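Local structure of 4-alpha-glucanotransferase (Corynebacterium glutamicum, 5B68) at residues Thr107-Ser112 / Lys134-Leu139; Pro220-Glu225 / Tyr235-Arg240; Asp594-Ala599 / Glu615-Glu620. The protein is an amylomaltase, a carbohydrate-active enzyme of the 4-alpha-glucanotransferase family that carries a TIM barrel and an N-terminal beta sandwich. One frame throughout, in Å; residues are numbered along the deposited sequence.

Overall arrangement
The chain meets the three contacts in series, with none nested in or crossing another. Contact 1 closes a loop in the N-terminal beta sandwich, where strand 108-114 pairs with the end of strand 126-134. Further on, contact 2 folds one long loop back on itself after strand 215-218 of the eight-stranded parallel barrel; it is buried, about 10 Å from the centre of the chain. Contact 3 then presses the loop that follows helix 587-607 against that helix. Contacts 1 and 3 lie on opposite sides of the chain's centre, their own centres about 62 Å apart, whereas contact 2 is about 39 Å from contact 1 and 41 Å from contact 3, centre to centre.

Contact 1: residues Thr107-Ser112 / Lys134-Leu139; sequences TQRDVS and KIPGDL. With SO4 (sulfate ion), chain L.
In the N-terminal beta sandwich, S112 and K134 form an antiparallel hydrogen-bonded pair at the end of strand 126-134. K134 N reaches S112 O at 2.8 Å, and S112 N returns a bond to K134 O at 3.1 Å. A water bridges S112 OG and K134 O, beside the S112 N bond to the same oxygen. Beyond K134 the chain leaves the sheet, and P136 lays its ring against the other strand, with CG 3.2 Å from D110 O.

R109 makes the polar part of the contact with the loop. Its chain bends at chi2 and chi3 (-65° and -56°), which folds the guanidinium back towards the loop 136-139. The end carrying NH1 and NH2 meets a single carboxylate oxygen, D138 OD1, in a salt bridge whose shorter bond is NH1 to OD1 at 3.0 Å. OD1 lies in the guanidinium plane, but the carboxylate stands 87° to it; NH1 meets the syn lone pair of OD1, while NH2 comes from above the carboxylate plane. L139 CD2 covers one guanidinium face, 3.8 Å from R109 NH2.

At another edge of the same group, O3 of a sulfate ion, probably from the crystallisation liquor, accepts from R109 NE at 2.8 Å, from NH1 and, more distantly, from D110 N. Anions at two adjacent edges, sharing NH1, fix the orientation of the guanidinium. I135 and L139 turn to strand 153-162. The arrangement is that of an antiparallel pair inside a beta sandwich, where the loop leaving one strand is bound back to its neighbour.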
loop_
_atom_site.group_PDB
_atom_site.type_symbol
_atom_site.label_atom_id
_atom_site.label_comp_id
_atom_site.label_asym_id
_atom_site.label_seq_id
_atom_site.Cartn_x
_atom_site.Cartn_y
_atom_site.Cartn_z
ATOM N N THR A 107 21.370 -2.548 24.775
ATOM C CA THR A 107 21.353 -1.981 26.136
ATOM C C THR A 107 20.290 -2.703 26.950
ATOM O O THR A 107 19.205 -2.966 26.444
ATOM C CB THR A 107 20.816 -0.544 26.069
ATOM O OG1 THR A 107 21.568 0.194 25.110
ATOM C CG2 THR A 107 20.883 0.148 27.426
ATOM N N GLN A 108 20.564 -3.012 28.195
ATOM C CA GLN A 108 19.483 -3.478 29.112
ATOM C C GLN A 108 18.756 -2.351 29.806
ATOM O O GLN A 108 19.393 -1.365 30.192
ATOM C CB GLN A 108 20.028 -4.452 30.178
ATOM C CG GLN A 108 19.466 -5.881 30.119
ATOM C CD GLN A 108 20.350 -6.870 29.347
ATOM O OE1 GLN A 108 20.849 -6.564 28.243
ATOM N NE2 GLN A 108 20.559 -8.052 29.935
ATOM N N ARG A 109 17.436 -2.506 29.984
ATOM C CA ARG A 109 16.620 -1.684 30.887
ATOM C C ARG A 109 15.748 -2.534 31.849
ATOM O O ARG A 109 15.422 -3.701 31.578
ATOM C CB ARG A 109 15.732 -0.694 30.089
ATOM C CG ARG A 109 16.459 0.356 29.212
ATOM C CD ARG A 109 17.299 1.373 30.011
ATOM N NE ARG A 109 16.480 2.038 30.975
ATOM C CZ ARG A 109 15.693 3.102 30.774
ATOM N NH1 ARG A 109 14.942 3.546 31.767
ATOM N NH2 ARG A 109 15.661 3.737 29.600
ATOM N N ASP A 110 15.328 -1.931 32.955
ATOM C CA ASP A 110 14.470 -2.581 33.942
ATOM C C ASP A 110 13.017 -2.188 33.766
ATOM O O ASP A 110 12.712 -1.164 33.152
ATOM C CB ASP A 110 14.904 -2.165 35.362
ATOM C CG ASP A 110 16.200 -2.840 35.804
ATOM O OD1 ASP A 110 16.478 -4.009 35.429
ATOM O OD2 ASP A 110 16.931 -2.205 36.571
ATOM N N VAL A 111 12.128 -2.988 34.336
ATOM C CA VAL A 111 10.744 -2.681 34.492
ATOM C C VAL A 111 10.540 -2.596 35.992
ATOM O O VAL A 111 11.472 -2.947 36.724
ATOM C CB VAL A 111 9.823 -3.749 33.893
ATOM C CG1 VAL A 111 10.024 -3.759 32.390
ATOM C CG2 VAL A 111 10.086 -5.116 34.524
ATOM N N SER A 112 9.385 -2.083 36.394
ATOM C CA SER A 112 8.952 -1.986 37.795
ATOM C C SER A 112 7.664 -2.753 37.987
ATOM O O SER A 112 6.715 -2.604 37.196
ATOM C CB SER A 112 8.636 -0.511 38.175
ATOM O OG SER A 112 9.731 0.251 37.769
ATOM N N LYS A 134 5.529 -2.449 34.700
ATOM C CA LYS A 134 5.426 -1.151 34.092
ATOM C C LYS A 134 6.714 -0.852 33.387
ATOM O O LYS A 134 7.823 -0.941 33.948
ATOM C CB LYS A 134 5.205 -0.117 35.205
ATOM C CG LYS A 134 4.730 1.214 34.751
ATOM C CD LYS A 134 4.290 2.090 35.937
ATOM C CE LYS A 134 5.357 2.238 37.007
ATOM N NZ LYS A 134 4.882 3.069 38.172
ATOM N N ILE A 135 6.623 -0.497 32.117
ATOM C CA ILE A 135 7.787 -0.045 31.415
ATOM C C ILE A 135 8.169 1.416 31.790
ATOM O O ILE A 135 7.281 2.185 32.127
ATOM C CB ILE A 135 7.681 -0.192 29.876
ATOM C CG1 ILE A 135 6.628 0.752 29.286
ATOM C CG2 ILE A 135 7.310 -1.615 29.501
ATOM C CD1 ILE A 135 6.637 0.700 27.744
ATOM N N PRO A 136 9.445 1.748 31.659
ATOM C CA PRO A 136 9.934 3.108 31.851
ATOM C C PRO A 136 9.375 4.009 30.775
ATOM O O PRO A 136 9.117 3.547 29.694
ATOM C CB PRO A 136 11.439 2.984 31.655
ATOM C CG PRO A 136 11.752 1.548 31.701
ATOM C CD PRO A 136 10.518 0.819 31.308
ATOM N N GLY A 137 9.197 5.279 31.102
ATOM C CA GLY A 137 8.616 6.248 30.211
ATOM C C GLY A 137 9.595 6.908 29.271
ATOM O O GLY A 137 9.217 7.774 28.521
ATOM N N ASP A 138 10.852 6.515 29.353
ATOM C CA ASP A 138 11.920 7.124 28.573
ATOM C C ASP A 138 12.655 6.188 27.617
ATOM O O ASP A 138 13.815 6.387 27.347
ATOM C CB ASP A 138 12.920 7.846 29.474
ATOM C CG ASP A 138 13.719 6.905 30.331
ATOM O OD1 ASP A 138 13.367 5.728 30.417
ATOM O OD2 ASP A 138 14.704 7.355 30.926
ATOM N N LEU A 139 11.998 5.140 27.151
ATOM C CA LEU A 139 12.606 4.278 26.163
ATOM C C LEU A 139 12.686 4.983 24.808
ATOM O O LEU A 139 11.811 5.739 24.455
ATOM C CB LEU A 139 11.815 2.982 26.026
ATOM C CG LEU A 139 11.626 2.127 27.275
ATOM C CD1 LEU A 139 10.853 0.877 26.934
ATOM C CD2 LEU A 139 12.945 1.754 27.908
HETATM S S SO4 L . 17.066 1.220 34.466
HETATM O O1 SO4 L . 17.894 -0.019 34.280
HETATM O O2 SO4 L . 16.592 1.240 35.883
HETATM O O3 SO4 L . 15.883 1.244 33.552
HETATM O O4 SO4 L . 17.909 2.412 34.162
HETATM O O HOH W 1 9.462 1.058 35.309
#

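Contact 2: residues Pro220-Glu225 / Tyr235-Arg240; sequences PMHAAE and YLPTTR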
loop_
_atom_site.group_PDB
_atom_site.type_symbol
_atom_site.label_atom_id
_atom_site.label_comp_id
_atom_site.label_asym_id
_atom_site.label_seq_id
_atom_site.Cartn_x
_atom_site.Cartn_y
_atom_site.Cartn_z
ATOM N N PRO A 220 2.272 1.270 -6.714
ATOM C CA PRO A 220 3.009 0.253 -5.999
ATOM C C PRO A 220 3.983 -0.432 -6.953
ATOM O O PRO A 220 3.681 -0.649 -8.151
ATOM C CB PRO A 220 1.893 -0.739 -5.549
ATOM C CG PRO A 220 0.607 0.053 -5.534
ATOM C CD PRO A 220 0.817 1.058 -6.630
ATOM N N MET A 221 5.119 -0.797 -6.403
ATOM C CA MET A 221 6.191 -1.452 -7.178
ATOM C C MET A 221 6.567 -2.864 -6.658
ATOM O O MET A 221 7.681 -3.388 -6.888
ATOM C CB MET A 221 7.408 -0.564 -7.080
ATOM C CG MET A 221 7.171 0.895 -7.508
ATOM S SD MET A 221 7.019 0.980 -9.302
ATOM C CE MET A 221 8.766 0.937 -9.701
ATOM N N HIS A 222 5.629 -3.438 -5.934
ATOM C CA HIS A 222 5.813 -4.729 -5.302
ATOM C C HIS A 222 5.957 -5.846 -6.357
ATOM O O HIS A 222 5.340 -5.832 -7.426
ATOM C CB HIS A 222 4.623 -5.118 -4.444
ATOM C CG HIS A 222 4.084 -4.073 -3.533
ATOM N ND1 HIS A 222 4.833 -3.533 -2.518
ATOM C CD2 HIS A 222 2.842 -3.531 -3.423
ATOM C CE1 HIS A 222 4.079 -2.686 -1.833
ATOM N NE2 HIS A 222 2.893 -2.625 -2.402
ATOM N N ALA A 223 6.749 -6.845 -6.023
ATOM C CA ALA A 223 6.989 -7.937 -6.944
ATOM C C ALA A 223 5.721 -8.726 -7.225
ATOM O O ALA A 223 4.903 -8.918 -6.357
ATOM C CB ALA A 223 8.066 -8.858 -6.404
ATOM N N ALA A 224 5.604 -9.200 -8.450
ATOM C CA ALA A 224 4.534 -10.077 -8.833
ATOM C C ALA A 224 5.163 -11.422 -9.173
ATOM O O ALA A 224 6.171 -11.772 -8.627
ATOM C CB ALA A 224 3.748 -9.507 -9.996
ATOM N N GLU A 225 4.536 -12.183 -10.044
ATOM C CA GLU A 225 5.120 -13.424 -10.508
ATOM C C GLU A 225 6.553 -13.255 -11.004
ATOM O O GLU A 225 6.856 -12.270 -11.627
ATOM C CB GLU A 225 4.235 -14.013 -11.600
ATOM C CG GLU A 225 2.854 -14.408 -11.111
ATOM C CD GLU A 225 1.822 -13.295 -11.202
ATOM O OE1 GLU A 225 2.182 -12.171 -11.558
ATOM O OE2 GLU A 225 0.650 -13.546 -10.899
ATOM N N TYR A 235 -1.856 -3.641 -7.694
ATOM C CA TYR A 235 -2.557 -3.777 -6.451
ATOM C C TYR A 235 -2.860 -5.261 -6.163
ATOM O O TYR A 235 -3.489 -5.571 -5.169
ATOM C CB TYR A 235 -3.837 -2.893 -6.414
ATOM C CG TYR A 235 -3.517 -1.384 -6.338
ATOM C CD1 TYR A 235 -3.247 -0.780 -5.120
ATOM C CD2 TYR A 235 -3.443 -0.577 -7.521
ATOM C CE1 TYR A 235 -2.892 0.578 -5.031
ATOM C CE2 TYR A 235 -3.095 0.759 -7.453
ATOM C CZ TYR A 235 -2.835 1.342 -6.222
ATOM O OH TYR A 235 -2.537 2.691 -6.152
ATOM N N LEU A 236 -2.350 -6.182 -6.957
ATOM C CA LEU A 236 -2.421 -7.612 -6.549
ATOM C C LEU A 236 -1.075 -8.271 -6.736
ATOM O O LEU A 236 -0.921 -9.167 -7.564
ATOM C CB LEU A 236 -3.547 -8.342 -7.279
ATOM C CG LEU A 236 -4.047 -9.616 -6.567
ATOM C CD1 LEU A 236 -4.633 -9.313 -5.191
ATOM C CD2 LEU A 236 -5.115 -10.247 -7.426
ATOM N N PRO A 237 -0.102 -7.834 -5.942
ATOM C CA PRO A 237 1.269 -8.353 -6.070
ATOM C C PRO A 237 1.391 -9.668 -5.324
ATOM O O PRO A 237 0.437 -10.086 -4.655
ATOM C CB PRO A 237 2.085 -7.285 -5.370
ATOM C CG PRO A 237 1.166 -6.851 -4.244
ATOM C CD PRO A 237 -0.170 -6.755 -4.916
ATOM N N THR A 238 2.537 -10.284 -5.447
ATOM C CA THR A 238 2.819 -11.604 -4.786
ATOM C C THR A 238 3.385 -11.396 -3.387
ATOM O O THR A 238 3.305 -12.298 -2.528
ATOM C CB THR A 238 3.743 -12.496 -5.682
ATOM O OG1 THR A 238 3.458 -13.903 -5.446
ATOM C CG2 THR A 238 5.158 -12.221 -5.467
ATOM N N THR A 239 3.866 -10.202 -3.103
ATOM C CA THR A 239 4.457 -9.863 -1.805
ATOM C C THR A 239 4.220 -8.359 -1.704
ATOM O O THR A 239 4.037 -7.693 -2.752
ATOM C CB THR A 239 5.967 -10.201 -1.758
ATOM O OG1 THR A 239 6.584 -9.790 -0.525
ATOM C CG2 THR A 239 6.811 -9.595 -2.961
ATOM N N ARG A 240 4.225 -7.810 -0.501
ATOM C CA ARG A 240 4.290 -6.374 -0.330
ATOM C C ARG A 240 5.686 -5.903 0.137
ATOM O O ARG A 240 5.928 -4.709 0.430
ATOM C CB ARG A 240 3.203 -5.905 0.629
ATOM C CG ARG A 240 1.851 -6.117 0.012
ATOM C CD ARG A 240 0.782 -5.442 0.781
ATOM N NE ARG A 240 0.652 -5.923 2.164
ATOM C CZ ARG A 240 0.145 -5.184 3.148
ATOM N NH1 ARG A 240 0.012 -5.728 4.376
ATOM N NH2 ARG A 240 -0.249 -3.904 2.922
HETATM O O HOH W 2 7.584 -3.617 -1.739
HETATM O O HOH W 3 0.800 -11.480 -8.324
#
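H222, P220 and Y235 give up the most surface here, and the first of them is met by three residues of 235-240. H222 CB lies 3.5 Å from P237 CB and 3.1 Å from T239 O, a buried carbonyl oxygen with no hydrogen-bonding partner. The H222 and P237 side chains lie side by side, pointing the same way, while R240 CA sits over one imidazole face in a CH-pi contact, 4.0 Å from the centroid and offset toward the rim. With chi1 at -46°, CG stands anti to the carbonyl carbon, which brings the ring against P237 and R240. ND1 meets a water in the ring plane, 2.9 Å away, which also bonds R240 O. NE2 bonds the backbone N of A388, so both ring nitrogens are engaged and the rotation of the ring is fixed.

P220 and Y235 form the other end of the contact. The proline comes over the phenol face at about a right angle, its CG 3.9 Å from the ring centroid and 22° off the normal. Y235 CB points away from 220-225, yet the ring returns to it, and its OH bonds D386 on strand 382-387.

Beyond H222, away from P220 and Y235, the backbones are joined by T238 N to A223 O, at 2.9 Å with an N-H...O angle of 157°. T238 CG2 lies beside A224 O, and T239 CG2 meets A223 CB.

R240 NH2 bonds A388 O and its NE a glycerol, and the Y235 side chain lies near a bound BTB; both molecules are probably from the crystallisation liquor, though such molecules often mark pockets. Such a long, folded loop after the second barrel strand belongs to the C-terminal rim of a TIM barrel, the end at which these enzymes have their active sites.

Contact 3: residues Asp594-Ala599 / Glu615-Glu620; sequences DLQWQA and EYVGLE
Y616 and V617 press against A599, whose small side chain is consistent with the close approach of the loop 615-620 to helix 587-607. Y616 touches through its CB, 3.7 Å from A599 O and 4.1 Å from A599 CB. A chi1 of -63° places CG beside the backbone N and leads the ring away from the helix segment, where its OH bonds P612 O; its backbone N is bound by D603 further along the same helix.

V617 follows, with its backbone and one methyl both on A599: CB of the alanine lies 3.6 Å from V617 N and 3.7 Å from V617 CG2. The other methyl, CG1, meets the end of the Q596 side chain, which crosses it obliquely.

G618 turns the chain. It occupies the third position of a type II turn from Y616 to L619, closed by L619 N to Y616 O at 3.0 Å, and at its backbone angles (phi 123°, psi -28°) a CB would be jammed against the preceding carbonyl oxygen.

L619 offers its backbone rather than its side chain, its O lying 3.8 Å from L595 CD2. Past it, E620 N is bonded by Q623, and R621 forms a salt bridge with D594 OD2, so the loop is also tied to the helix by charge.

No hydrogen bond spans the two segments themselves. The contact is a helix-to-loop packing, in which a beta turn between helices 587-607 and 627-639 folds back onto the first of them.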
loop_
_atom_site.group_PDB
_atom_site.type_symbol
_atom_site.label_atom_id
_atom_site.label_comp_id
_atom_site.label_asym_id
_atom_site.label_seq_id
_atom_site.Cartn_x
_atom_site.Cartn_y
_atom_site.Cartn_z
ATOM N N ASP A 594 -23.564 15.026 -13.983
ATOM C CA ASP A 594 -22.150 15.358 -14.133
ATOM C C ASP A 594 -21.923 16.838 -14.537
ATOM O O ASP A 594 -21.295 17.582 -13.787
ATOM C CB ASP A 594 -21.514 14.383 -15.117
ATOM C CG ASP A 594 -20.120 14.809 -15.538
ATOM O OD1 ASP A 594 -19.195 14.774 -14.648
ATOM O OD2 ASP A 594 -19.950 15.165 -16.740
ATOM N N LEU A 595 -22.560 17.293 -15.629
ATOM C CA LEU A 595 -22.463 18.737 -15.991
ATOM C C LEU A 595 -22.825 19.666 -14.859
ATOM O O LEU A 595 -22.111 20.672 -14.578
ATOM C CB LEU A 595 -23.390 19.073 -17.172
ATOM C CG LEU A 595 -23.150 20.455 -17.818
ATOM C CD1 LEU A 595 -21.769 20.445 -18.483
ATOM C CD2 LEU A 595 -24.225 20.757 -18.855
ATOM N N GLN A 596 -23.905 19.348 -14.137
ATOM C CA GLN A 596 -24.329 20.186 -13.036
ATOM C C GLN A 596 -23.330 20.252 -11.883
ATOM O O GLN A 596 -23.079 21.303 -11.288
ATOM C CB GLN A 596 -25.711 19.710 -12.491
ATOM C CG GLN A 596 -26.285 20.372 -11.231
ATOM C CD GLN A 596 -26.569 21.858 -11.331
ATOM O OE1 GLN A 596 -26.459 22.604 -10.357
ATOM N NE2 GLN A 596 -26.971 22.280 -12.479
ATOM N N TRP A 597 -22.825 19.088 -11.506
ATOM C CA TRP A 597 -21.806 19.003 -10.439
ATOM C C TRP A 597 -20.522 19.767 -10.862
ATOM O O TRP A 597 -19.996 20.564 -10.074
ATOM C CB TRP A 597 -21.483 17.508 -10.222
ATOM C CG TRP A 597 -20.402 17.209 -9.179
ATOM C CD1 TRP A 597 -19.266 16.490 -9.374
ATOM C CD2 TRP A 597 -20.400 17.616 -7.825
ATOM N NE1 TRP A 597 -18.543 16.439 -8.216
ATOM C CE2 TRP A 597 -19.208 17.120 -7.247
ATOM C CE3 TRP A 597 -21.294 18.350 -7.029
ATOM C CZ2 TRP A 597 -18.881 17.337 -5.923
ATOM C CZ3 TRP A 597 -20.986 18.549 -5.688
ATOM C CH2 TRP A 597 -19.759 18.004 -5.149
ATOM N N GLN A 598 -20.050 19.503 -12.079
ATOM C CA GLN A 598 -18.901 20.254 -12.683
ATOM C C GLN A 598 -19.135 21.776 -12.613
ATOM O O GLN A 598 -18.270 22.553 -12.172
ATOM C CB GLN A 598 -18.614 19.801 -14.088
ATOM C CG GLN A 598 -17.995 18.410 -14.150
ATOM C CD GLN A 598 -17.344 18.054 -15.448
ATOM O OE1 GLN A 598 -16.789 18.893 -16.174
ATOM N NE2 GLN A 598 -17.377 16.767 -15.768
ATOM N N ALA A 599 -20.344 22.201 -12.929
ATOM C CA ALA A 599 -20.638 23.632 -12.951
ATOM C C ALA A 599 -20.509 24.201 -11.624
ATOM O O ALA A 599 -19.907 25.256 -11.430
ATOM C CB ALA A 599 -22.064 23.888 -13.527
ATOM N N GLU A 615 -20.427 32.190 -14.298
ATOM C CA GLU A 615 -21.708 31.582 -13.964
ATOM C C GLU A 615 -21.911 30.322 -14.803
ATOM O O GLU A 615 -22.611 30.318 -15.785
ATOM C CB GLU A 615 -22.855 32.571 -14.115
ATOM C CG GLU A 615 -22.715 33.791 -13.226
ATOM C CD GLU A 615 -22.738 33.457 -11.750
ATOM O OE1 GLU A 615 -22.358 34.315 -10.941
ATOM O OE2 GLU A 615 -23.137 32.335 -11.391
ATOM N N TYR A 616 -21.166 29.290 -14.436
ATOM C CA TYR A 616 -21.101 28.022 -15.148
ATOM C C TYR A 616 -22.391 27.201 -15.231
ATOM O O TYR A 616 -22.598 26.494 -16.179
ATOM C CB TYR A 616 -19.921 27.191 -14.626
ATOM C CG TYR A 616 -18.593 27.870 -14.870
ATOM C CD1 TYR A 616 -18.077 28.763 -13.960
ATOM C CD2 TYR A 616 -17.875 27.629 -16.016
ATOM C CE1 TYR A 616 -16.876 29.390 -14.183
ATOM C CE2 TYR A 616 -16.673 28.250 -16.250
ATOM C CZ TYR A 616 -16.182 29.133 -15.329
ATOM O OH TYR A 616 -14.997 29.749 -15.558
ATOM N N VAL A 617 -23.217 27.255 -14.209
ATOM C CA VAL A 617 -24.492 26.513 -14.201
ATOM C C VAL A 617 -25.342 27.141 -15.280
ATOM O O VAL A 617 -25.689 28.303 -15.184
ATOM C CB VAL A 617 -25.241 26.609 -12.839
ATOM C CG1 VAL A 617 -26.622 25.939 -12.890
ATOM C CG2 VAL A 617 -24.405 26.015 -11.693
ATOM N N GLY A 618 -25.623 26.380 -16.312
ATOM C CA GLY A 618 -26.443 26.854 -17.397
ATOM C C GLY A 618 -25.696 26.744 -18.694
ATOM O O GLY A 618 -26.326 26.599 -19.734
ATOM N N LEU A 619 -24.359 26.823 -18.632
ATOM C CA LEU A 619 -23.518 26.755 -19.820
ATOM C C LEU A 619 -23.477 25.349 -20.434
ATOM O O LEU A 619 -23.467 24.391 -19.712
ATOM C CB LEU A 619 -22.082 27.189 -19.465
ATOM C CG LEU A 619 -21.542 28.627 -19.669
ATOM C CD1 LEU A 619 -22.586 29.719 -19.845
ATOM C CD2 LEU A 619 -20.541 28.995 -18.579
ATOM N N GLU A 620 -23.373 25.274 -21.746
ATOM C CA GLU A 620 -23.152 24.029 -22.432
ATOM C C GLU A 620 -21.756 23.582 -22.107
ATOM O O GLU A 620 -20.901 24.390 -21.814
ATOM C CB GLU A 620 -23.253 24.217 -23.928
ATOM C CG GLU A 620 -24.646 24.547 -24.413
ATOM C CD GLU A 620 -25.178 23.498 -25.351
ATOM O OE1 GLU A 620 -26.365 23.153 -25.211
ATOM O OE2 GLU A 620 -24.408 23.013 -26.215
#